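Local atomic coordinates of protein AggB (PDB entry 4PHX), a protein that is the minor subunit of aggregative adherence fimbriae type I of Escherichia coli and probably helps the bacteria attach to host cells. Residues Asn44-Val47 with Gly48-Ile51. Numbering follows the deposited sequence.
Sequences NGKV and GHYI
The carbonyl oxygen of Lys46 takes a short hydrogen bond from the backbone N of His49, 2.6 Å between Lys46 O and His49 N, bent to 134° at the hydrogen. This bond closes a four-residue turn whose central link, Val47 to Gly48, is a cis peptide. A second, weak bond bridges the mouth of the loop, with Asn44 N 2.7 Å from His49 O.

Above the turn the lysine chain, bent at three torsions, arches across the imidazole of His49. Lys46 CB lies 3.6 Å from His49 CD2, and farther along Lys46 CD rides over the same ring, 3.9 Å from the His49 centroid and 21° off its normal, a CH-pi contact. NZ ends above the ring plane, displaced toward the rim. The ring is also held from outside, through the hydrogen bond between His49 ND1 and Asp98 OD2.

At the other end, Asn44 reaches Ile51. Its CG, anti to the backbone N (chi1 -176°), takes the amide across the isoleucine at a slant, Asn44 CG coming within 3.5 Å of Ile51 CG1. Its OD1 receives a hydrogen bond from Lys63 NZ, tying the loop to the neighbouring strand 61-67. The bond from CA to CB of Val47 turns away from 48-51; together with Lys46, Val47 packs on Tyr83 of a second subunit, while Val47 O is hydrogen-bonded to Ser73 OG.

Altogether this is a tight beta-turn with a non-proline cis peptide at its centre, outside the classical type VI definition. It closes the loop that follows strand 34-39 of one sheet and delivers the chain into strand 49-53, outermost in the other sheet within this chain, as part of a connection between the two layers of an Ig-like beta sandwich.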
ATOM      1  N   ASN B  44      16.830 -18.711   6.468  1.00 56.22           N
ATOM      2  CA  ASN B  44      16.670 -17.398   7.066  1.00 54.77           C
ATOM      3  C   ASN B  44      15.213 -17.119   7.379  1.00 59.08           C
ATOM      4  O   ASN B  44      14.551 -16.368   6.672  1.00 61.61           O
ATOM      5  CB  ASN B  44      17.216 -16.301   6.152  1.00 51.71           C
ATOM      6  CG  ASN B  44      17.153 -14.908   6.806  1.00 66.67           C
ATOM      7  OD1 ASN B  44      16.280 -14.086   6.478  1.00 61.70           O
ATOM      8  ND2 ASN B  44      18.066 -14.653   7.752  1.00 61.77           N
ATOM      9  N   GLY B  45      14.714 -17.729   8.441  1.00 59.03           N
ATOM     10  CA  GLY B  45      13.349 -17.488   8.858  1.00 56.44           C
ATOM     11  C   GLY B  45      12.486 -18.680   8.512  1.00 57.06           C
ATOM     12  O   GLY B  45      12.785 -19.809   8.904  1.00 54.24           O
ATOM     13  N   LYS B  46      11.409 -18.414   7.779  1.00 58.51           N
ATOM     14  CA  LYS B  46      10.532 -19.456   7.281  1.00 54.74           C
ATOM     15  C   LYS B  46      11.279 -20.349   6.306  1.00 55.37           C
ATOM     16  O   LYS B  46      12.001 -19.861   5.437  1.00 55.26           O
ATOM     17  CB  LYS B  46       9.353 -18.840   6.537  1.00 54.12           C
ATOM     18  CG  LYS B  46       8.653 -17.713   7.260  1.00 60.43           C
ATOM     19  CD  LYS B  46       8.167 -16.656   6.268  1.00 59.18           C
ATOM     20  CE  LYS B  46       9.010 -15.384   6.339  1.00 54.77           C
ATOM     21  NZ  LYS B  46      10.465 -15.668   6.565  1.00 53.89           N
ATOM     22  N   VAL B  47      11.116 -21.657   6.458  1.00 55.01           N
ATOM     23  CA  VAL B  47      11.358 -22.555   5.342  1.00 59.75           C
ATOM     24  C   VAL B  47      10.336 -22.131   4.298  1.00 52.35           C
ATOM     25  O   VAL B  47       9.164 -21.960   4.629  1.00 62.81           O
ATOM     26  CB  VAL B  47      11.125 -24.027   5.746  1.00 58.39           C
ATOM     27  CG1 VAL B  47       9.971 -24.145   6.730  1.00 54.48           C
ATOM     28  CG2 VAL B  47      10.874 -24.901   4.518  1.00 53.94           C
ATOM     29  N   GLY B  48      10.750 -21.899   3.057  1.00 51.80           N
ATOM     30  CA  GLY B  48      12.127 -21.942   2.628  1.00 44.49           C
ATOM     31  C   GLY B  48      12.506 -20.564   2.112  1.00 50.34           C
ATOM     32  O   GLY B  48      12.316 -20.230   0.929  1.00 39.79           O
ATOM     33  N   HIS B  49      13.031 -19.764   3.042  1.00 50.97           N
ATOM     34  CA  HIS B  49      13.577 -18.443   2.785  1.00 49.20           C
ATOM     35  C   HIS B  49      15.062 -18.460   3.148  1.00 48.65           C
ATOM     36  O   HIS B  49      15.452 -19.006   4.183  1.00 51.38           O
ATOM     37  CB  HIS B  49      12.856 -17.396   3.638  1.00 50.37           C
ATOM     38  CG  HIS B  49      11.409 -17.236   3.304  1.00 51.80           C
ATOM     39  ND1 HIS B  49      10.846 -16.011   3.018  1.00 45.64           N
ATOM     40  CD2 HIS B  49      10.409 -18.147   3.209  1.00 48.05           C
ATOM     41  CE1 HIS B  49       9.560 -16.174   2.758  1.00 49.31           C
ATOM     42  NE2 HIS B  49       9.268 -17.459   2.874  1.00 48.26           N
ATOM     43  N   TYR B  50      15.880 -17.826   2.321  1.00 43.29           N
ATOM     44  CA  TYR B  50      17.313 -18.015   2.404  1.00 45.03           C
ATOM     45  C   TYR B  50      18.072 -16.709   2.264  1.00 42.03           C
ATOM     46  O   TYR B  50      17.535 -15.728   1.764  1.00 41.01           O
ATOM     47  CB  TYR B  50      17.763 -18.939   1.268  1.00 41.89           C
ATOM     48  CG  TYR B  50      17.033 -20.260   1.172  1.00 42.77           C
ATOM     49  CD1 TYR B  50      17.565 -21.417   1.750  1.00 40.63           C
ATOM     50  CD2 TYR B  50      15.835 -20.365   0.465  1.00 36.43           C
ATOM     51  CE1 TYR B  50      16.908 -22.641   1.643  1.00 39.15           C
ATOM     52  CE2 TYR B  50      15.174 -21.562   0.362  1.00 33.03           C
ATOM     53  CZ  TYR B  50      15.709 -22.699   0.952  1.00 38.50           C
ATOM     54  OH  TYR B  50      15.050 -23.893   0.837  1.00 35.90           O
ATOM     55  N   ILE B  51      19.337 -16.727   2.669  1.00 43.53           N
ATOM     56  CA  ILE B  51      20.266 -15.636   2.393  1.00 43.98           C
ATOM     57  C   ILE B  51      21.388 -16.155   1.509  1.00 45.00           C
ATOM     58  O   ILE B  51      21.967 -17.198   1.792  1.00 49.60           O
ATOM     59  CB  ILE B  51      20.899 -15.097   3.693  1.00 49.87           C
ATOM     60  CG1 ILE B  51      19.845 -14.416   4.569  1.00 51.28           C
ATOM     61  CG2 ILE B  51      22.040 -14.146   3.371  1.00 48.73           C
ATOM     62  CD1 ILE B  51      19.826 -12.910   4.415  1.00 56.88           C
TER